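Local structure of sugar phosphate isomerase/epimerase (Parabacteroides distasonis, 3L23) at residues N34-K39 with E69-K74; S77-P82 with I126-P131; E108-T113 with D151-E156; N168-R173 with Q197-M202. The protein binds a magnesium ion within a xylose isomerase-like TIM barrel and probably acts as a sugar phosphate isomerase or epimerase. All coordinates share one frame; numbering follows the deposited sequence. Where two conformers were deposited one is given.

Contact 1 of 4, residues N34-K39 with E69-K74; sequences NLRKVK and EDAGLK
A71 and L73 lie against L35, R36, V38 and K39 of helix 31-40, joining two neighbouring elements of the outer helical layer of a TIM barrel. Segment 69-74 is the turn that leaves helix 61-70 and leads into strand 74-79. The helix ends in a Schellman motif at G72, whose positive phi would jam a CB against the preceding carbonyl oxygen; a CB would also crowd K39 CE, so glycine suits the place twice over. A71 offers just a methyl, which lets the backbones approach closely: its CB sits 4.1 Å from L35 CB and equally near the CG of R36. L73 reaches farther. With CG anti to its own carbonyl carbon (chi1 -57°), it pushes its forked end toward the helix, and its CD1 settles 3.9 Å from L35 CD2. The same methyl is 3.5 Å from L35 O, while V38 CG1 meets both prongs of the fork, the two side chains crossing at about a right angle. Branched aliphatic residues suit this buried place, where forked ends interlock; L35 also packs on L26, and V38 on L22 and Y43. K39 covers the more exposed side. Its CG, anti to the backbone N (chi1 -178°), passes 3.2 Å from A71 O; the bend at chi2 then swings the rest round to G72. A lysine thus serves as both apolar cover and donor to a carbonyl just past the helix end. K39 NZ lies 2.9 Å from G72 O, tilted 28° from the carbonyl plane.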
# COMPACT_ATOMS: atom_id res chain seq x y z
N ASN A 34 -9.65 -15.68 -14.14
CA ASN A 34 -9.78 -14.32 -13.58
C ASN A 34 -8.49 -13.52 -13.69
O ASN A 34 -8.53 -12.33 -13.97
CB ASN A 34 -10.26 -14.35 -12.13
CG ASN A 34 -11.64 -14.97 -12.00
OD1 ASN A 34 -12.36 -15.11 -12.99
ND2 ASN A 34 -11.99 -15.45 -10.80
N LEU A 35 -7.35 -14.18 -13.49
CA LEU A 35 -6.05 -13.51 -13.63
C LEU A 35 -5.78 -13.18 -15.11
O LEU A 35 -5.24 -12.10 -15.42
CB LEU A 35 -4.93 -14.36 -13.02
CG LEU A 35 -4.90 -14.36 -11.49
CD1 LEU A 35 -4.12 -15.60 -10.92
CD2 LEU A 35 -4.33 -13.04 -10.98
N ARG A 36 -6.19 -14.06 -16.01
CA ARG A 36 -6.17 -13.74 -17.45
C ARG A 36 -7.01 -12.52 -17.79
O ARG A 36 -6.61 -11.68 -18.63
CB ARG A 36 -6.60 -14.94 -18.30
CG ARG A 36 -5.59 -16.07 -18.28
CD ARG A 36 -5.84 -17.08 -19.39
NE ARG A 36 -7.13 -17.77 -19.32
CZ ARG A 36 -7.37 -18.89 -18.63
NH1 ARG A 36 -6.44 -19.50 -17.92
NH2 ARG A 36 -8.58 -19.42 -18.68
N LYS A 37 -8.17 -12.39 -17.14
CA LYS A 37 -9.03 -11.20 -17.33
C LYS A 37 -8.33 -9.93 -16.87
O LYS A 37 -8.46 -8.88 -17.50
CB LYS A 37 -10.40 -11.37 -16.65
CG LYS A 37 -11.42 -10.19 -16.91
CD LYS A 37 -12.93 -10.55 -16.64
CE LYS A 37 -13.90 -9.38 -17.05
NZ LYS A 37 -15.39 -9.82 -17.17
N VAL A 38 -7.58 -10.01 -15.78
CA VAL A 38 -6.77 -8.89 -15.30
C VAL A 38 -5.76 -8.43 -16.38
O VAL A 38 -5.69 -7.25 -16.71
CB VAL A 38 -6.04 -9.22 -13.98
CG1 VAL A 38 -5.01 -8.17 -13.64
CG2 VAL A 38 -7.08 -9.37 -12.85
N LYS A 39 -5.06 -9.40 -16.96
CA LYS A 39 -4.15 -9.12 -18.06
C LYS A 39 -4.91 -8.50 -19.23
O LYS A 39 -4.47 -7.50 -19.79
CB LYS A 39 -3.43 -10.38 -18.54
CG LYS A 39 -2.44 -10.12 -19.68
CD LYS A 39 -1.18 -9.41 -19.21
CE LYS A 39 -0.21 -9.27 -20.40
NZ LYS A 39 1.15 -8.91 -19.93
N GLU A 69 1.75 -15.45 -13.27
CA GLU A 69 2.80 -15.41 -14.27
C GLU A 69 2.37 -16.05 -15.57
O GLU A 69 2.66 -15.52 -16.62
CB GLU A 69 4.09 -16.01 -13.72
CG GLU A 69 4.77 -15.05 -12.80
CD GLU A 69 6.00 -15.57 -12.05
OE1 GLU A 69 6.44 -16.71 -12.24
OE2 GLU A 69 6.52 -14.78 -11.23
N ASP A 70 1.64 -17.16 -15.50
CA ASP A 70 1.12 -17.77 -16.72
C ASP A 70 0.17 -16.84 -17.46
O ASP A 70 0.01 -16.98 -18.67
CB ASP A 70 0.38 -19.08 -16.43
CG ASP A 70 1.31 -20.24 -16.07
OD1 ASP A 70 2.56 -20.13 -16.21
OD2 ASP A 70 0.77 -21.27 -15.62
N ALA A 71 -0.49 -15.94 -16.73
CA ALA A 71 -1.40 -14.93 -17.31
C ALA A 71 -0.67 -13.72 -17.84
O ALA A 71 -1.32 -12.79 -18.32
CB ALA A 71 -2.45 -14.46 -16.26
N GLY A 72 0.64 -13.67 -17.70
CA GLY A 72 1.42 -12.51 -18.13
C GLY A 72 1.57 -11.41 -17.12
O GLY A 72 1.91 -10.28 -17.50
N LEU A 73 1.31 -11.71 -15.84
CA LEU A 73 1.37 -10.73 -14.79
C LEU A 73 2.60 -10.96 -13.93
O LEU A 73 3.11 -12.08 -13.84
CB LEU A 73 0.11 -10.82 -13.90
CG LEU A 73 -1.25 -10.64 -14.60
CD1 LEU A 73 -2.39 -11.03 -13.67
CD2 LEU A 73 -1.43 -9.20 -15.09
N LYS A 74 3.12 -9.89 -13.33
CA LYS A 74 4.26 -10.01 -12.42
C LYS A 74 3.90 -9.46 -11.07
O LYS A 74 3.34 -8.38 -10.98
CB LYS A 74 5.47 -9.24 -12.93
CG LYS A 74 6.76 -9.63 -12.24

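Contact 2 of 4, residues S77-P82 with I126-P131; sequences SSHVNP and IQPMMP
H79 holds CG anti to its carbonyl carbon (chi1 -86°), laying its imidazole over P128, while N81, turned likewise (chi1 -75°), brings OD1 to the same proline. Strands 74-79 and 124-127 are parallel neighbours in the TIM barrel, and here they run out into loops. The strand pairing is short: I126 N donates to S78 O at 2.9 Å, and V80 N donates to I126 O, both nearly straight at the acceptor. P128 CB covers one face of the H79 ring, 3.3 Å from ND1, as the rigid pyrrolidine slides past it. I126 CG2 meets the ring obliquely. The far nitrogen, NE2, bonds E214, and H79 also packs against the magnesium ligands H165 and H242, so it belongs to the second shell of the metal site. Replacing H79 by alanine would probably leave E214 without its imidazole partner and take away the ring that P128 and H242 pack against. Beyond the strands, N81 OD1 weakly accepts M129 N and takes a water's hydrogen. Q127, extended and buried, makes a very straight bond (178° at the hydrogen) from NE2 to M129 O, 3.0 Å away.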
# COMPACT_ATOMS: atom_id res chain seq x y z
N SER A 77 4.70 -6.20 -5.59
CA SER A 77 4.54 -5.68 -4.26
C SER A 77 3.49 -6.46 -3.50
O SER A 77 2.72 -7.25 -4.06
CB SER A 77 4.15 -4.19 -4.36
OG SER A 77 4.03 -3.58 -3.10
N SER A 78 3.49 -6.28 -2.19
CA SER A 78 2.53 -6.94 -1.31
C SER A 78 2.23 -6.12 -0.07
O SER A 78 3.16 -5.60 0.55
CB SER A 78 3.05 -8.33 -0.91
OG SER A 78 2.15 -9.06 -0.07
N HIS A 79 0.94 -6.06 0.30
CA HIS A 79 0.42 -5.43 1.50
C HIS A 79 0.23 -6.43 2.58
O HIS A 79 -0.51 -7.38 2.43
CB HIS A 79 -0.93 -4.76 1.25
CG HIS A 79 -0.82 -3.39 0.72
ND1 HIS A 79 -1.86 -2.48 0.80
CD2 HIS A 79 0.20 -2.75 0.13
CE1 HIS A 79 -1.47 -1.34 0.27
NE2 HIS A 79 -0.23 -1.47 -0.15
N VAL A 80 0.89 -6.21 3.71
CA VAL A 80 0.79 -7.12 4.81
C VAL A 80 0.72 -6.34 6.12
O VAL A 80 1.28 -5.25 6.22
CB VAL A 80 2.00 -8.09 4.87
CG1 VAL A 80 2.05 -8.96 3.59
CG2 VAL A 80 3.31 -7.30 5.08
N ASN A 81 0.04 -6.88 7.11
CA ASN A 81 -0.02 -6.23 8.42
C ASN A 81 0.39 -7.19 9.54
O ASN A 81 -0.11 -8.32 9.56
CB ASN A 81 -1.46 -5.80 8.71
CG ASN A 81 -1.88 -4.58 7.95
OD1 ASN A 81 -1.30 -3.46 8.07
ND2 ASN A 81 -2.90 -4.79 7.12
N PRO A 82 1.28 -6.77 10.45
CA PRO A 82 1.63 -7.64 11.59
C PRO A 82 0.46 -8.20 12.39
O PRO A 82 -0.48 -7.48 12.77
CB PRO A 82 2.47 -6.71 12.48
CG PRO A 82 3.11 -5.78 11.51
CD PRO A 82 2.11 -5.55 10.45
N ILE A 126 5.10 -3.99 2.06
CA ILE A 126 4.50 -2.73 2.53
C ILE A 126 3.42 -2.97 3.59
O ILE A 126 2.58 -3.85 3.43
CB ILE A 126 3.91 -1.94 1.35
CG1 ILE A 126 5.00 -1.51 0.36
CG2 ILE A 126 3.10 -0.72 1.82
CD1 ILE A 126 4.59 -0.91 -0.99
N GLN A 127 3.50 -2.22 4.69
CA GLN A 127 2.47 -2.18 5.74
C GLN A 127 1.48 -1.06 5.39
O GLN A 127 1.90 0.09 5.25
CB GLN A 127 3.07 -1.91 7.10
CG GLN A 127 2.01 -1.80 8.16
CD GLN A 127 2.59 -1.75 9.52
OE1 GLN A 127 3.67 -2.33 9.77
NE2 GLN A 127 1.91 -1.06 10.45
N PRO A 128 0.20 -1.40 5.19
CA PRO A 128 -0.81 -0.37 4.82
C PRO A 128 -1.70 0.19 5.90
O PRO A 128 -2.44 1.13 5.62
CB PRO A 128 -1.66 -1.13 3.81
CG PRO A 128 -1.74 -2.51 4.43
CD PRO A 128 -0.37 -2.76 5.07
N MSE A 129 -1.68 -0.35 7.12
CA MSE A 129 -2.54 0.12 8.20
C MSE A 129 -1.74 0.79 9.32
O MSE A 129 -0.74 0.27 9.74
CB MSE A 129 -3.39 -1.02 8.80
CG MSE A 129 -4.46 -0.57 9.81
SE MSE A 129 -5.82 0.68 8.91
CE MSE A 129 -5.91 -0.31 7.42
N MSE A 130 -2.22 1.94 9.79
CA MSE A 130 -1.55 2.67 10.85
C MSE A 130 -1.75 2.01 12.21
O MSE A 130 -2.89 1.63 12.59
CB MSE A 130 -2.11 4.12 10.92
CG MSE A 130 -1.19 5.05 11.65
SE MSE A 130 -1.95 6.83 11.89
CE MSE A 130 -3.11 6.50 13.19
N PRO A 131 -0.63 1.83 12.98
CA PRO A 131 -0.80 1.45 14.38
C PRO A 131 -1.52 2.54 15.17
O PRO A 131 -1.75 3.64 14.68
CB PRO A 131 0.64 1.28 14.91
CG PRO A 131 1.50 1.21 13.75
CD PRO A 131 0.79 1.92 12.61
O HOH W 1 -0.92 -2.79 11.10

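Contact 3 of 4, residues E108-T113 with D151-E156; sequences EYWKAT and DVIKAE. With EDO (1,2-ethanediol), chain E; EDO (1,2-ethanediol), chain G.
V152 CG1 leans on the backbone of K111, 3.4 Å from its N, and touches W110 CB at 3.9 Å, joining helices 103-119 and 136-155 in the outer layer of the TIM barrel. Their axes pass 8.5 Å apart at 23°, suiting a compact branched residue. Deeper in, I153 CD1 lies over one face of the W110 indole, 4.3 Å from the centroid of the six-membered ring: an off-centre CH-pi contact. At the surface the extended K111 crosses E156 obliquely, its CG and CE both 3.5 Å from E156 OE2; K111 NZ and E156 OE2 are 4.7 Å apart and not bonded, so attraction is probably modest. In the next shell, Y109 CD2 sits over the opposite face of W110, which also packs on V80, L125 and Q127, seating the helix on the barrel. T113 lies over one face of Y109, its OG1 above the centre of the ring while bonding Y109 O one turn back; an ethanediol, probably from the crystallisation liquor, donates to that hydroxyl. A valine at T113 would probably leave the diol without its acceptor and remove a second grip on Y109 O. T113 OG1 approaches that carbonyl at 2.8 Å, from above its plane.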
# COMPACT_ATOMS: atom_id res chain seq x y z
N GLU A 108 9.24 -11.11 14.72
CA GLU A 108 8.99 -12.50 14.31
C GLU A 108 8.08 -12.56 13.08
O GLU A 108 8.30 -13.35 12.16
CB GLU A 108 8.40 -13.26 15.50
CG GLU A 108 7.92 -14.69 15.23
CD GLU A 108 7.46 -15.43 16.50
OE1 GLU A 108 7.72 -14.96 17.63
OE2 GLU A 108 6.86 -16.51 16.36
N TYR A 109 7.05 -11.71 13.07
CA TYR A 109 6.17 -11.60 11.93
C TYR A 109 6.94 -11.15 10.71
O TYR A 109 6.81 -11.74 9.64
CB TYR A 109 5.05 -10.58 12.18
CG TYR A 109 4.18 -10.40 10.98
CD1 TYR A 109 3.11 -11.25 10.74
CD2 TYR A 109 4.46 -9.42 10.05
CE1 TYR A 109 2.35 -11.13 9.61
CE2 TYR A 109 3.70 -9.30 8.96
CZ TYR A 109 2.64 -10.14 8.74
OH TYR A 109 1.93 -9.98 7.56
N TRP A 110 7.74 -10.10 10.86
CA TRP A 110 8.44 -9.57 9.69
C TRP A 110 9.45 -10.59 9.13
O TRP A 110 9.57 -10.71 7.91
CB TRP A 110 9.12 -8.21 9.99
CG TRP A 110 8.11 -7.11 10.03
CD1 TRP A 110 7.82 -6.32 11.07
CD2 TRP A 110 7.24 -6.71 8.95
NE1 TRP A 110 6.81 -5.44 10.75
CE2 TRP A 110 6.43 -5.66 9.44
CE3 TRP A 110 7.06 -7.14 7.63
CZ2 TRP A 110 5.49 -5.02 8.65
CZ3 TRP A 110 6.12 -6.54 6.85
CH2 TRP A 110 5.34 -5.48 7.36
N LYS A 111 10.16 -11.29 10.00
CA LYS A 111 11.12 -12.30 9.53
C LYS A 111 10.43 -13.37 8.66
O LYS A 111 10.85 -13.62 7.53
CB LYS A 111 11.85 -12.96 10.70
CG LYS A 111 12.86 -14.02 10.23
CD LYS A 111 13.82 -14.42 11.29
CE LYS A 111 14.82 -15.50 10.78
NZ LYS A 111 15.57 -16.01 11.90
N ALA A 112 9.37 -13.98 9.18
CA ALA A 112 8.63 -15.03 8.46
C ALA A 112 7.99 -14.51 7.18
O ALA A 112 8.03 -15.16 6.15
CB ALA A 112 7.58 -15.62 9.35
N THR A 113 7.36 -13.34 7.26
CA THR A 113 6.70 -12.74 6.11
C THR A 113 7.70 -12.32 5.02
O THR A 113 7.46 -12.58 3.83
CB THR A 113 5.86 -11.56 6.61
OG1 THR A 113 4.95 -12.08 7.60
CG2 THR A 113 5.09 -10.85 5.46
N ASP A 151 15.36 -3.56 8.89
CA ASP A 151 16.56 -4.36 9.08
C ASP A 151 16.25 -5.85 8.96
O ASP A 151 16.99 -6.61 8.33
CB ASP A 151 17.21 -4.12 10.45
CG ASP A 151 17.79 -2.72 10.63
OD1 ASP A 151 17.96 -1.97 9.66
OD2 ASP A 151 18.13 -2.40 11.79
N VAL A 152 15.14 -6.27 9.59
CA VAL A 152 14.68 -7.66 9.51
C VAL A 152 14.33 -8.07 8.06
O VAL A 152 14.71 -9.14 7.61
CB VAL A 152 13.47 -7.89 10.43
CG1 VAL A 152 12.85 -9.26 10.19
CG2 VAL A 152 13.91 -7.72 11.88
N ILE A 153 13.63 -7.21 7.37
CA ILE A 153 13.17 -7.44 5.98
C ILE A 153 14.35 -7.55 5.01
O ILE A 153 14.41 -8.47 4.18
CB ILE A 153 12.21 -6.33 5.54
CG1 ILE A 153 10.90 -6.41 6.38
CG2 ILE A 153 11.87 -6.43 4.07
CD1 ILE A 153 10.00 -5.16 6.29
N LYS A 154 15.31 -6.64 5.13
CA LYS A 154 16.50 -6.67 4.25
C LYS A 154 17.33 -7.91 4.46
O LYS A 154 17.90 -8.45 3.50
CB LYS A 154 17.35 -5.41 4.44
CG LYS A 154 16.72 -4.13 3.98
CD LYS A 154 17.75 -3.02 3.87
CE LYS A 154 17.10 -1.68 3.50
NZ LYS A 154 18.14 -0.66 3.18
N ALA A 155 17.41 -8.38 5.71
CA ALA A 155 18.19 -9.57 6.10
C ALA A 155 17.61 -10.86 5.52
O ALA A 155 18.32 -11.87 5.42
CB ALA A 155 18.29 -9.68 7.60
N GLU A 156 16.31 -10.84 5.21
CA GLU A 156 15.64 -11.95 4.53
C GLU A 156 15.73 -11.85 3.01
O GLU A 156 15.27 -12.76 2.30
CB GLU A 156 14.17 -12.05 4.97
CG GLU A 156 14.01 -12.40 6.43
CD GLU A 156 14.76 -13.66 6.82
OE1 GLU A 156 14.70 -14.64 6.05
OE2 GLU A 156 15.42 -13.66 7.89
C1 EDO E . 2.69 -14.76 9.14
O1 EDO E . 3.92 -14.89 8.45
C2 EDO E . 1.66 -14.39 8.11
O2 EDO E . 0.34 -14.76 8.51
C1 EDO G . 17.32 0.08 13.56
O1 EDO G . 18.63 -0.34 13.18
C2 EDO G . 17.33 1.58 13.73
O2 EDO G . 17.82 2.22 12.54

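Contact 4 of 4, residues N168-R173 with Q197-M202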
# COMPACT_ATOMS: atom_id res chain seq x y z
N ASN A 168 -5.96 8.26 5.68
CA ASN A 168 -6.02 9.66 6.09
C ASN A 168 -5.81 9.90 7.56
O ASN A 168 -5.62 11.04 7.96
CB ASN A 168 -7.33 10.34 5.61
CG ASN A 168 -8.59 9.66 6.10
OD1 ASN A 168 -8.58 8.53 6.62
ND2 ASN A 168 -9.72 10.36 5.89
N MSE A 169 -5.82 8.83 8.36
CA MSE A 169 -5.60 9.00 9.79
C MSE A 169 -4.22 9.58 10.09
O MSE A 169 -4.02 10.18 11.15
CB MSE A 169 -5.72 7.67 10.58
CG MSE A 169 -7.07 6.95 10.52
SE MSE A 169 -7.15 5.83 8.86
CE MSE A 169 -5.34 5.28 8.79
N GLU A 170 -3.27 9.33 9.20
CA GLU A 170 -1.89 9.84 9.36
C GLU A 170 -1.86 11.36 9.30
O GLU A 170 -0.87 11.99 9.67
CB GLU A 170 -0.98 9.23 8.30
CG GLU A 170 -0.76 7.73 8.39
CD GLU A 170 -1.84 6.86 7.78
OE1 GLU A 170 -2.90 7.36 7.34
OE2 GLU A 170 -1.55 5.66 7.65
N PHE A 171 -2.92 11.98 8.78
CA PHE A 171 -2.96 13.45 8.75
C PHE A 171 -3.66 14.05 9.94
O PHE A 171 -3.75 15.26 10.06
CB PHE A 171 -3.48 13.92 7.39
CG PHE A 171 -2.62 13.44 6.29
CD1 PHE A 171 -1.40 14.04 6.05
CD2 PHE A 171 -2.95 12.29 5.57
CE1 PHE A 171 -0.55 13.53 5.09
CE2 PHE A 171 -2.14 11.81 4.61
CZ PHE A 171 -0.93 12.41 4.36
N ASN A 172 -4.16 13.21 10.85
CA ASN A 172 -4.59 13.70 12.15
C ASN A 172 -3.36 14.29 12.89
O ASN A 172 -2.25 13.84 12.71
CB ASN A 172 -5.14 12.59 13.03
CG ASN A 172 -6.49 12.05 12.56
OD1 ASN A 172 -7.25 12.71 11.87
ND2 ASN A 172 -6.77 10.83 12.97
N ARG A 173 -3.59 15.26 13.75
CA ARG A 173 -2.50 15.92 14.41
C ARG A 173 -2.41 15.41 15.84
O ARG A 173 -3.43 15.12 16.46
CB ARG A 173 -2.69 17.45 14.39
CG ARG A 173 -2.61 18.04 12.99
CD ARG A 173 -2.97 19.54 12.92
NE ARG A 173 -2.86 20.00 11.54
CZ ARG A 173 -1.75 20.43 10.95
NH1 ARG A 173 -0.61 20.51 11.62
NH2 ARG A 173 -1.78 20.78 9.68
N GLN A 197 1.14 16.79 12.22
CA GLN A 197 0.53 15.68 11.54
C GLN A 197 1.37 14.43 11.77
O GLN A 197 2.61 14.46 11.64
CB GLN A 197 0.37 15.96 10.04
CG GLN A 197 -0.58 17.14 9.77
CD GLN A 197 -0.85 17.40 8.30
OE1 GLN A 197 -1.99 17.69 7.93
NE2 GLN A 197 0.19 17.25 7.45
N ILE A 198 0.70 13.32 12.07
CA ILE A 198 1.40 12.04 12.25
C ILE A 198 2.31 11.71 11.09
O ILE A 198 3.45 11.30 11.29
CB ILE A 198 0.39 10.87 12.57
CG1 ILE A 198 -0.24 11.08 13.93
CG2 ILE A 198 1.09 9.49 12.53
CD1 ILE A 198 -1.53 10.30 14.13
N TYR A 199 1.84 11.88 9.85
CA TYR A 199 2.66 11.54 8.68
C TYR A 199 3.99 12.32 8.65
O TYR A 199 5.05 11.78 8.24
CB TYR A 199 1.85 11.80 7.42
CG TYR A 199 2.32 11.11 6.16
CD1 TYR A 199 2.22 9.72 6.01
CD2 TYR A 199 2.87 11.83 5.10
CE1 TYR A 199 2.64 9.09 4.85
CE2 TYR A 199 3.28 11.20 3.94
CZ TYR A 199 3.18 9.86 3.83
OH TYR A 199 3.60 9.20 2.69
N ASP A 200 3.93 13.61 9.00
CA ASP A 200 5.15 14.43 9.10
C ASP A 200 6.13 13.90 10.13
O ASP A 200 7.32 13.92 9.90
CB ASP A 200 4.79 15.89 9.32
CG ASP A 200 4.02 16.44 8.16
OD1 ASP A 200 4.34 16.01 7.04
OD2 ASP A 200 3.12 17.26 8.33
N LEU A 201 5.62 13.40 11.26
CA LEU A 201 6.46 12.77 12.26
C LEU A 201 7.06 11.47 11.71
O LEU A 201 8.21 11.13 12.02
CB LEU A 201 5.69 12.51 13.56
CG LEU A 201 5.09 13.73 14.27
CD1 LEU A 201 4.20 13.28 15.42
CD2 LEU A 201 6.19 14.71 14.70
N MSE A 202 6.29 10.73 10.90
CA MSE A 202 6.80 9.48 10.34
C MSE A 202 7.95 9.74 9.40
O MSE A 202 8.97 9.04 9.43
CB MSE A 202 5.68 8.69 9.63
CG MSE A 202 4.69 8.07 10.60
SE MSE A 202 3.39 7.09 9.47
CE MSE A 202 2.47 6.19 10.91
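Two loop carbonyls accept hydrogen bonds from the first turn of a helix in this buried contact, where the segment that follows strand 162-165 of the TIM barrel folds against the start of helix 198-205. N172 O accepts I198 N at 3.1 Å, and E170 O accepts Y199 N at 2.7 Å, so donors that lack partners within their own helix are met by the loop. Just beside them R173 and Q197 form an antiparallel non-hydrogen-bonded pair. Q197 holds the N-cap position with an extended side chain that suits several neighbours: NE2 donates to D200 OD2, OE1 accepts from N225, and CG lies over the centre of the R173 guanidinium, 3.7 Å from CZ. The planes of guanidinium and amide are only 27° apart, and R173 NH1 is occupied with G195 O. The apolar side belongs to F171. Its ring meets Q197 NE2 at the edge and lies beside Y199, their planes at 43°, with CZ over one face of the tyrosine. Y199 CB touches F171 CE1; with CG anti to the backbone N (chi1 -161°), the ring is swung to meet F213 and Y230. The end of E170 leads away from the helix: bent at chi2, it brings its carboxylate to Y164 OH, near the magnesium ligand H165, while its aliphatic base stays behind, CB 3.9 Å from Y199 CB.

Contact 2 is the hub, its H79 side chain about 5 Å from the magnesium ion held by H165, D216, H242 and E275. Contact 3 backs it from the outer layer, 13 Å away between centres: Y109 OH reaches V80 CB at 3.3 Å, and W110 CZ2 lies 3.4 Å from Q127 OE1. Along the chain the two alternate, as expected of successive beta-alpha units. Contact 4 borders the loop end of contact 2, with centres 16 Å apart, M130 packing on E170 and M202; E170 itself is about 10 Å from the metal. Contact 1 is peripheral, 24 Å from contact 2 between centres, yet its segment 69-74 leads directly into strand 74-79.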